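Local coordinates for protein Abbfa_003403 (Acinetobacter baumannii, PDB 4ZXH) that is a four-domain nonribosomal peptide synthetase that probably activates an amino acid, joins it to a carrier-bound acyl donor and releases the product through its thioesterase domain, at residues 220-225 with 423-428; 466-471 with 853-858; 230-235 with 430-435. All coordinates share one frame; numbering follows the deposited sequence.

Contact 1. Residues 220-225 with 423-428; sequences PRPAVQ and TDLFSA
Arg221 and Leu425 are the closest backbone positions where two irregular segments of the condensation domain run near each other, their CA atoms 6.2 Å apart. Neither segment is helix or strand; no hydrogen bond joins them, and the contact is carried chiefly by the Leu425, Arg221 and Pro222 side chains. Residues 220-225 belong to the connection that leads into strand 229-235. Residues 423-428 carry the chain from strand 414-422 to helix 428-447, with Ser427 at the N-cap position, its OG accepting a hydrogen bond from the backbone N of Ser430.

Leu425 has the greatest buried area of the contact's residues, 63 of 191 Å². Its CG stands anti to the carbonyl carbon (chi1 -50°), which brings both methyls toward the other segment. CD2 lies between the two chain positions it meets, 3.8 Å from the CA of Arg221 and 3.8 Å from the CD of Pro222. CD1 reaches NH2 of Arg221 at 3.5 Å, approaching the guanidinium obliquely. Arg221 leaves the backbone extended and then bends at chi3 (-63°), which turns the guanidinium back toward this methyl. At the margin, the CG of Pro222 sits 4.0 Å from the CB of Asp424, an oblique packing of ring against the base of the carboxylate side chain.

The polar end of Arg221 is engaged elsewhere: NE bonds the OH of Tyr935, a residue of the C-terminal part of the adenylation domain, and NH2 forms a salt bridge with Asp402. Asp218, two residues before Pro220, ties the loops again through the Leu425 backbone and, by its carboxylate, Ser427 N.

The chemistry is thus divided: Leu425 methyls pack on Pro222 and Arg221, while the Asp402 salt bridge probably offsets the charge of the buried arginine, whose NE bond to Tyr935 also links the condensation and adenylation parts.

Contact 2. Residues 466-471 with 853-858; sequences IQFEAL and VCLRTD
The Phe468 ring meets Leu855 with its edge: CG of Leu855 lies in the ring plane, 3.9 Å from CE2 of Phe468, and CD1 of Leu855 comes near the same plane, 3.5 Å from CE2. The other flat group, the Arg856 guanidinium, has the SG of Cys854 over one face, 3.7 Å above its plane and offset toward the rim. The setting is the long connection between helix 428-447 of the condensation domain and helix 483-494, packed here on the antiparallel sheet of the adenylation domain at the end of strand 846-855.

Leu855 is the residue on which three side chains of the connection converge. With CG anti to the backbone N (chi1 176°), its two methyls part: CD1 serves Phe468 and, at 4.0 Å, the CD1 of Leu471, while CD2 lies 3.7 Å from NE2 of Gln467, with CG of Gln467 at 3.9 Å. The amide itself is spoken for, since NE2 bonds the backbone O of Val796. Leu471 is held in a turn by its N bonding the O of Phe468, and its backbone also pairs with Leu794, so the connection is tied to strand 792-797 of the same sheet, which holds Val796 too. Leu861 touches both Leu471 and Leu855 and extends the apolar patch.

Beyond the strand the chain continues past the same CE2-CZ end of the ring, with Arg856 NE bonded to Thr862 OG1 and NH1 to the backbone O of Leu217. There the carbonyl O of Arg856 lies obliquely to the Phe468 ring, 3.9 Å from CE2.

Contact 3. Residues 230-235 with 430-435; sequences SSLVFR and SAENMV
In the four-stranded sheet of the condensation domain, strand 229-235 is an outermost strand, and it is here that Leu232 and Phe234 pack against Ala431, Glu432 and Val435 on helix 428-447. The strand and helix segments run in the same general direction, 35° apart, with their axes 9.4 Å apart at closest approach. Leu232 stands nearest Ala431 and Phe234 nearest Val435, so two successive inward residues of the strand match positions one turn apart on the helix.

CD2 of Leu232 rests on the helix among Ala431, Glu432 and Val435. With CG anti to the backbone N (chi1 171°), this methyl lies 3.5 Å from CG2 of Val435, 3.6 Å from CA of Glu432 and 4.2 Å from CB of Ala431. The side chain of Glu432 crosses Leu232 at about a right angle, with OE1 beside the methyls; OE2 makes a weak bond to Gln436 NE2, one turn on.

Val435 serves both strand residues with its two methyls. CG2 faces Leu232 and also comes 4.0 Å from CD1 of Phe234, whereas CG1 lies against the base of Phe234, 3.5 Å from CB and 3.6 Å from CG. Phe234 takes the rotamer with CG between its backbone N and carbonyl carbon (chi1 61°), so the methyl meets the ring near its attachment, obliquely, while the ring goes on to Leu405 and Met407 of strand 403-411. The O of Leu232 lies in the ring plane at its edge.

The contact is mainly apolar, with no hydrogen bond across it; the strand's backbone bonds go instead to Tyr421, Leu419 and Gly417 of strand 414-422. A helix folding back over the sheet right after that strand, to run beside its antiparallel neighbour, is an alpha/beta layer arrangement in keeping with the chloramphenicol acetyltransferase-like fold of condensation domains.

Helix 428-447 is the common element: contact 1 holds the loop and N-cap that start it, contact 3 packs its first turns on strand 229-235, and Thr857 of contact 2 rests against it. Contacts 1 and 3 have centres 16 Å apart and meet where Thr423 CG2 lies 3.6 Å from Ser230 CB. Contacts 2 and 3, 19 Å between centres, touch through Thr857 OG1 and Ser430 OG at 3.5 Å, where a loop of the adenylation domain packs on the condensation domain. The bound 4'-phosphopantetheine lies about 13 Å from the Arg221 side chain of contact 1, too far for direct contact.

Contact 1. Residues 220-225 with 423-428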
loop_
_atom_site.group_PDB
_atom_site.type_symbol
_atom_site.label_atom_id
_atom_site.label_comp_id
_atom_site.label_asym_id
_atom_site.label_seq_id
_atom_site.Cartn_x
_atom_site.Cartn_y
_atom_site.Cartn_z
ATOM N N PRO A 220 -4.125 -6.241 -6.635
ATOM C CA PRO A 220 -3.704 -5.414 -5.498
ATOM C C PRO A 220 -2.666 -4.352 -5.890
ATOM O O PRO A 220 -1.710 -4.629 -6.627
ATOM C CB PRO A 220 -3.103 -6.437 -4.528
ATOM C CG PRO A 220 -2.708 -7.591 -5.386
ATOM C CD PRO A 220 -3.744 -7.653 -6.461
ATOM N N ARG A 221 -2.861 -3.137 -5.399
ATOM C CA ARG A 221 -1.966 -2.039 -5.725
ATOM C C ARG A 221 -0.552 -2.277 -5.165
ATOM O O ARG A 221 -0.377 -2.545 -3.970
ATOM C CB ARG A 221 -2.543 -0.722 -5.194
ATOM C CG ARG A 221 -1.842 0.492 -5.725
ATOM C CD ARG A 221 -2.268 1.749 -4.991
ATOM N NE ARG A 221 -3.683 2.018 -5.185
ATOM C CZ ARG A 221 -4.172 2.690 -6.220
ATOM N NH1 ARG A 221 -5.477 2.880 -6.314
ATOM N NH2 ARG A 221 -3.357 3.159 -7.161
ATOM N N PRO A 222 0.468 -2.189 -6.031
ATOM C CA PRO A 222 1.871 -2.347 -5.610
ATOM C C PRO A 222 2.312 -1.253 -4.654
ATOM O O PRO A 222 1.815 -0.126 -4.737
ATOM C CB PRO A 222 2.656 -2.256 -6.923
ATOM C CG PRO A 222 1.653 -2.583 -7.981
ATOM C CD PRO A 222 0.339 -2.046 -7.487
ATOM N N ALA A 223 3.247 -1.576 -3.766
ATOM C CA ALA A 223 3.692 -0.609 -2.772
ATOM C C ALA A 223 4.355 0.600 -3.433
ATOM O O ALA A 223 4.168 1.737 -2.989
ATOM C CB ALA A 223 4.630 -1.270 -1.781
ATOM N N VAL A 224 5.120 0.366 -4.494
ATOM C CA VAL A 224 5.736 1.478 -5.223
ATOM C C VAL A 224 5.376 1.451 -6.721
ATOM O O VAL A 224 5.589 0.465 -7.416
ATOM C CB VAL A 224 7.281 1.490 -5.040
ATOM C CG1 VAL A 224 7.883 2.641 -5.767
ATOM C CG2 VAL A 224 7.632 1.605 -3.581
ATOM N N GLN A 225 4.794 2.551 -7.172
ATOM C CA GLN A 225 4.297 2.764 -8.531
ATOM C C GLN A 225 5.354 2.451 -9.601
ATOM O O GLN A 225 6.433 3.025 -9.555
ATOM C CB GLN A 225 3.841 4.222 -8.629
ATOM C CG GLN A 225 2.938 4.614 -9.769
ATOM C CD GLN A 225 2.577 6.085 -9.653
ATOM O OE1 GLN A 225 3.065 6.766 -8.741
ATOM N NE2 GLN A 225 1.734 6.591 -10.577
ATOM N N THR A 423 -1.613 -1.237 -15.992
ATOM C CA THR A 423 -1.797 -2.693 -16.089
ATOM C C THR A 423 -1.438 -3.491 -14.820
ATOM O O THR A 423 -1.500 -4.724 -14.815
ATOM C CB THR A 423 -0.976 -3.291 -17.247
ATOM O OG1 THR A 423 0.414 -2.988 -17.067
ATOM C CG2 THR A 423 -1.435 -2.740 -18.544
ATOM N N ASP A 424 -1.055 -2.806 -13.753
ATOM C CA ASP A 424 -0.869 -3.485 -12.471
ATOM C C ASP A 424 -2.149 -3.391 -11.638
ATOM O O ASP A 424 -2.299 -4.068 -10.627
ATOM C CB ASP A 424 0.318 -2.901 -11.693
ATOM C CG ASP A 424 1.670 -3.353 -12.245
ATOM O OD1 ASP A 424 1.716 -4.267 -13.096
ATOM O OD2 ASP A 424 2.700 -2.799 -11.805
ATOM N N LEU A 425 -3.077 -2.559 -12.087
ATOM C CA LEU A 425 -4.338 -2.372 -11.394
ATOM C C LEU A 425 -5.522 -2.950 -12.174
ATOM O O LEU A 425 -6.441 -3.531 -11.589
ATOM C CB LEU A 425 -4.564 -0.890 -11.131
ATOM C CG LEU A 425 -3.359 -0.209 -10.491
ATOM C CD1 LEU A 425 -3.703 1.220 -10.113
ATOM C CD2 LEU A 425 -2.876 -0.992 -9.287
ATOM N N PHE A 426 -5.493 -2.793 -13.494
ATOM C CA PHE A 426 -6.624 -3.181 -14.325
ATOM C C PHE A 426 -6.277 -4.202 -15.403
ATOM O O PHE A 426 -5.168 -4.212 -15.956
ATOM C CB PHE A 426 -7.224 -1.939 -14.965
ATOM C CG PHE A 426 -7.726 -0.945 -13.970
ATOM C CD1 PHE A 426 -8.826 -1.242 -13.176
ATOM C CD2 PHE A 426 -7.096 0.274 -13.808
ATOM C CE1 PHE A 426 -9.301 -0.329 -12.233
ATOM C CE2 PHE A 426 -7.562 1.200 -12.878
ATOM C CZ PHE A 426 -8.667 0.897 -12.093
ATOM N N SER A 427 -7.237 -5.069 -15.694
ATOM C CA SER A 427 -7.092 -6.042 -16.767
ATOM C C SER A 427 -7.498 -5.405 -18.100
ATOM O O SER A 427 -8.129 -4.345 -18.118
ATOM C CB SER A 427 -7.942 -7.277 -16.480
ATOM O OG SER A 427 -9.330 -6.967 -16.580
ATOM N N ALA A 428 -7.148 -6.048 -19.211
ATOM C CA ALA A 428 -7.547 -5.535 -20.520
ATOM C C ALA A 428 -9.055 -5.550 -20.621
ATOM O O ALA A 428 -9.662 -4.645 -21.190
ATOM C CB ALA A 428 -6.937 -6.361 -21.641
#

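Contact 2. Residues 466-471 with 853-858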
loop_
_atom_site.group_PDB
_atom_site.type_symbol
_atom_site.label_atom_id
_atom_site.label_comp_id
_atom_site.label_asym_id
_atom_site.label_seq_id
_atom_site.Cartn_x
_atom_site.Cartn_y
_atom_site.Cartn_z
ATOM N N ILE A 466 -30.694 -11.787 -16.650
ATOM C CA ILE A 466 -29.529 -12.121 -15.829
ATOM C C ILE A 466 -28.269 -11.446 -16.379
ATOM O O ILE A 466 -28.183 -11.135 -17.568
ATOM C CB ILE A 466 -29.288 -13.642 -15.743
ATOM C CG1 ILE A 466 -28.539 -13.978 -14.450
ATOM C CG2 ILE A 466 -28.513 -14.148 -16.957
ATOM C CD1 ILE A 466 -28.728 -15.380 -14.002
ATOM N N GLN A 467 -27.297 -11.217 -15.506
ATOM C CA GLN A 467 -26.090 -10.481 -15.854
ATOM C C GLN A 467 -25.102 -11.275 -16.705
ATOM O O GLN A 467 -24.462 -10.711 -17.594
ATOM C CB GLN A 467 -25.406 -9.994 -14.585
ATOM C CG GLN A 467 -26.036 -8.737 -14.005
ATOM C CD GLN A 467 -26.132 -8.771 -12.488
ATOM O OE1 GLN A 467 -26.436 -9.813 -11.890
ATOM N NE2 GLN A 467 -25.863 -7.628 -11.856
ATOM N N PHE A 468 -24.973 -12.569 -16.431
ATOM C CA PHE A 468 -24.162 -13.480 -17.247
ATOM C C PHE A 468 -24.846 -14.836 -17.270
ATOM O O PHE A 468 -25.535 -15.192 -16.323
ATOM C CB PHE A 468 -22.734 -13.580 -16.701
ATOM C CG PHE A 468 -21.942 -12.330 -16.897
ATOM C CD1 PHE A 468 -21.400 -12.019 -18.139
ATOM C CD2 PHE A 468 -21.800 -11.414 -15.866
ATOM C CE1 PHE A 468 -20.676 -10.835 -18.341
ATOM C CE2 PHE A 468 -21.085 -10.223 -16.057
ATOM C CZ PHE A 468 -20.522 -9.938 -17.301
ATOM N N GLU A 469 -24.682 -15.606 -18.337
ATOM C CA GLU A 469 -25.393 -16.878 -18.383
ATOM C C GLU A 469 -24.784 -17.875 -17.377
ATOM O O GLU A 469 -25.450 -18.808 -16.924
ATOM C CB GLU A 469 -25.408 -17.449 -19.806
ATOM C CG GLU A 469 -26.334 -18.655 -19.980
ATOM C CD GLU A 469 -27.751 -18.410 -19.444
ATOM O OE1 GLU A 469 -28.360 -17.381 -19.819
ATOM O OE2 GLU A 469 -28.243 -19.231 -18.621
ATOM N N ALA A 470 -23.529 -17.660 -17.008
ATOM C CA ALA A 470 -22.882 -18.494 -16.002
ATOM C C ALA A 470 -23.606 -18.411 -14.663
ATOM O O ALA A 470 -23.679 -19.400 -13.931
ATOM C CB ALA A 470 -21.421 -18.097 -15.834
ATOM N N LEU A 471 -24.159 -17.235 -14.365
ATOM C CA LEU A 471 -24.816 -16.965 -13.082
ATOM C C LEU A 471 -26.176 -17.651 -12.906
ATOM O O LEU A 471 -26.757 -17.629 -11.813
ATOM C CB LEU A 471 -24.976 -15.457 -12.897
ATOM C CG LEU A 471 -23.611 -14.797 -12.726
ATOM C CD1 LEU A 471 -23.731 -13.317 -12.408
ATOM C CD2 LEU A 471 -22.842 -15.538 -11.658
ATOM N N VAL A 853 -20.677 -8.155 -2.914
ATOM C CA VAL A 853 -20.083 -8.960 -3.980
ATOM C C VAL A 853 -19.766 -8.083 -5.191
ATOM O O VAL A 853 -20.470 -7.106 -5.473
ATOM C CB VAL A 853 -21.035 -10.122 -4.374
ATOM C CG1 VAL A 853 -20.791 -10.596 -5.786
ATOM C CG2 VAL A 853 -20.888 -11.282 -3.395
ATOM N N CYS A 854 -18.679 -8.395 -5.889
ATOM C CA CYS A 854 -18.336 -7.650 -7.094
ATOM C C CYS A 854 -18.635 -8.468 -8.353
ATOM O O CYS A 854 -18.231 -9.626 -8.476
ATOM C CB CYS A 854 -16.861 -7.215 -7.081
ATOM S SG CYS A 854 -16.438 -5.974 -8.402
ATOM N N LEU A 855 -19.369 -7.859 -9.279
ATOM C CA LEU A 855 -19.608 -8.469 -10.575
ATOM C C LEU A 855 -18.417 -8.140 -11.451
ATOM O O LEU A 855 -18.304 -7.031 -11.970
ATOM C CB LEU A 855 -20.908 -7.957 -11.198
ATOM C CG LEU A 855 -21.263 -8.418 -12.611
ATOM C CD1 LEU A 855 -21.594 -9.906 -12.635
ATOM C CD2 LEU A 855 -22.414 -7.586 -13.156
ATOM N N ARG A 856 -17.512 -9.097 -11.590
ATOM C CA ARG A 856 -16.313 -8.878 -12.377
ATOM C C ARG A 856 -16.661 -8.799 -13.859
ATOM O O ARG A 856 -17.685 -9.334 -14.304
ATOM C CB ARG A 856 -15.293 -9.988 -12.115
ATOM C CG ARG A 856 -14.802 -10.008 -10.679
ATOM C CD ARG A 856 -14.244 -8.649 -10.294
ATOM N NE ARG A 856 -13.563 -8.630 -8.999
ATOM C CZ ARG A 856 -12.836 -7.603 -8.570
ATOM N NH1 ARG A 856 -12.697 -6.526 -9.335
ATOM N NH2 ARG A 856 -12.236 -7.650 -7.393
ATOM N N THR A 857 -15.809 -8.110 -14.611
ATOM C CA THR A 857 -15.924 -8.029 -16.062
ATOM C C THR A 857 -15.811 -9.435 -16.648
ATOM O O THR A 857 -16.382 -9.753 -17.688
ATOM C CB THR A 857 -14.838 -7.090 -16.646
ATOM O OG1 THR A 857 -13.529 -7.596 -16.335
ATOM C CG2 THR A 857 -14.983 -5.685 -16.057
ATOM N N ASP A 858 -15.074 -10.272 -15.934
ATOM C CA ASP A 858 -14.905 -11.679 -16.245
ATOM C C ASP A 858 -16.241 -12.431 -16.339
ATOM O O ASP A 858 -16.424 -13.283 -17.209
ATOM C CB ASP A 858 -14.013 -12.314 -15.169
ATOM C CG ASP A 858 -13.292 -13.538 -15.659
ATOM O OD1 ASP A 858 -13.697 -14.089 -16.702
ATOM O OD2 ASP A 858 -12.315 -13.948 -15.000
#

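Contact 3. Residues 230-235 with 430-435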
loop_
_atom_site.group_PDB
_atom_site.type_symbol
_atom_site.label_atom_id
_atom_site.label_comp_id
_atom_site.label_asym_id
_atom_site.label_seq_id
_atom_site.Cartn_x
_atom_site.Cartn_y
_atom_site.Cartn_z
ATOM N N SER A 230 -1.047 0.602 -20.447
ATOM C CA SER A 230 -1.443 0.176 -21.775
ATOM C C SER A 230 -2.489 1.147 -22.292
ATOM O O SER A 230 -2.904 2.047 -21.564
ATOM C CB SER A 230 -1.976 -1.255 -21.753
ATOM O OG SER A 230 -2.426 -1.629 -23.042
ATOM N N SER A 231 -2.920 0.970 -23.538
ATOM C CA SER A 231 -3.792 1.950 -24.204
ATOM C C SER A 231 -4.890 1.252 -24.957
ATOM O O SER A 231 -4.634 0.252 -25.610
ATOM C CB SER A 231 -3.011 2.825 -25.193
ATOM O OG SER A 231 -1.898 3.465 -24.590
ATOM N N LEU A 232 -6.105 1.782 -24.883
ATOM C CA LEU A 232 -7.228 1.229 -25.641
ATOM C C LEU A 232 -7.891 2.303 -26.521
ATOM O O LEU A 232 -8.562 3.196 -26.013
ATOM C CB LEU A 232 -8.249 0.609 -24.689
ATOM C CG LEU A 232 -9.582 0.173 -25.302
ATOM C CD1 LEU A 232 -9.371 -0.746 -26.466
ATOM C CD2 LEU A 232 -10.436 -0.509 -24.247
ATOM N N VAL A 233 -7.697 2.231 -27.835
ATOM C CA VAL A 233 -8.302 3.224 -28.724
ATOM C C VAL A 233 -9.765 2.886 -29.036
ATOM O O VAL A 233 -10.097 1.756 -29.406
ATOM C CB VAL A 233 -7.494 3.357 -30.032
ATOM C CG1 VAL A 233 -8.109 4.425 -30.941
ATOM C CG2 VAL A 233 -6.042 3.710 -29.701
ATOM N N PHE A 234 -10.649 3.856 -28.853
ATOM C CA PHE A 234 -12.063 3.650 -29.158
ATOM C C PHE A 234 -12.587 4.796 -30.025
ATOM O O PHE A 234 -11.901 5.799 -30.197
ATOM C CB PHE A 234 -12.885 3.539 -27.876
ATOM C CG PHE A 234 -12.835 4.774 -27.012
ATOM C CD1 PHE A 234 -11.763 4.999 -26.156
ATOM C CD2 PHE A 234 -13.854 5.716 -27.060
ATOM C CE1 PHE A 234 -11.708 6.141 -25.375
ATOM C CE2 PHE A 234 -13.809 6.863 -26.274
ATOM C CZ PHE A 234 -12.740 7.079 -25.438
ATOM N N ARG A 235 -13.791 4.643 -30.577
ATOM C CA ARG A 235 -14.440 5.744 -31.303
ATOM C C ARG A 235 -15.895 5.920 -30.900
ATOM O O ARG A 235 -16.629 4.945 -30.719
ATOM C CB ARG A 235 -14.360 5.530 -32.812
ATOM C CG ARG A 235 -12.957 5.378 -33.323
ATOM C CD ARG A 235 -12.917 5.071 -34.782
ATOM N NE ARG A 235 -11.741 4.273 -35.078
ATOM C CZ ARG A 235 -11.280 4.045 -36.300
ATOM N NH1 ARG A 235 -11.887 4.580 -37.357
ATOM N NH2 ARG A 235 -10.191 3.298 -36.452
ATOM N N SER A 430 -11.243 -5.177 -18.217
ATOM C CA SER A 430 -11.783 -4.043 -17.467
ATOM C C SER A 430 -11.657 -2.731 -18.224
ATOM O O SER A 430 -12.514 -1.856 -18.110
ATOM C CB SER A 430 -11.079 -3.905 -16.118
ATOM O OG SER A 430 -11.453 -4.957 -15.249
ATOM N N ALA A 431 -10.577 -2.577 -18.982
ATOM C CA ALA A 431 -10.415 -1.367 -19.769
ATOM C C ALA A 431 -11.515 -1.324 -20.809
ATOM O O ALA A 431 -12.180 -0.297 -20.975
ATOM C CB ALA A 431 -9.051 -1.314 -20.415
ATOM N N GLU A 432 -11.724 -2.457 -21.484
ATOM C CA GLU A 432 -12.762 -2.555 -22.504
ATOM C C GLU A 432 -14.103 -2.179 -21.895
ATOM O O GLU A 432 -14.845 -1.369 -22.457
ATOM C CB GLU A 432 -12.794 -3.950 -23.132
ATOM C CG GLU A 432 -13.890 -4.136 -24.180
ATOM C CD GLU A 432 -13.693 -3.301 -25.457
ATOM O OE1 GLU A 432 -12.536 -2.987 -25.821
ATOM O OE2 GLU A 432 -14.713 -2.943 -26.091
ATOM N N ASN A 433 -14.379 -2.717 -20.715
ATOM C CA ASN A 433 -15.582 -2.373 -19.967
ATOM C C ASN A 433 -15.773 -0.899 -19.640
ATOM O O ASN A 433 -16.879 -0.378 -19.799
ATOM C CB ASN A 433 -15.620 -3.134 -18.657
ATOM C CG ASN A 433 -17.000 -3.250 -18.122
ATOM O OD1 ASN A 433 -17.931 -3.577 -18.859
ATOM N ND2 ASN A 433 -17.176 -2.859 -16.863
ATOM N N MET A 434 -14.721 -0.251 -19.134
ATOM C CA MET A 434 -14.768 1.182 -18.873
ATOM C C MET A 434 -15.088 1.959 -20.147
ATOM O O MET A 434 -15.844 2.932 -20.107
ATOM C CB MET A 434 -13.449 1.665 -18.273
ATOM C CG MET A 434 -13.373 1.558 -16.759
ATOM S SD MET A 434 -11.825 2.133 -16.013
ATOM C CE MET A 434 -10.805 0.679 -16.222
ATOM N N VAL A 435 -14.534 1.530 -21.276
ATOM C CA VAL A 435 -14.818 2.227 -22.523
ATOM C C VAL A 435 -16.282 2.051 -22.904
ATOM O O VAL A 435 -16.958 3.023 -23.251
ATOM C CB VAL A 435 -13.908 1.754 -23.661
ATOM C CG1 VAL A 435 -14.418 2.256 -25.005
ATOM C CG2 VAL A 435 -12.488 2.249 -23.410
#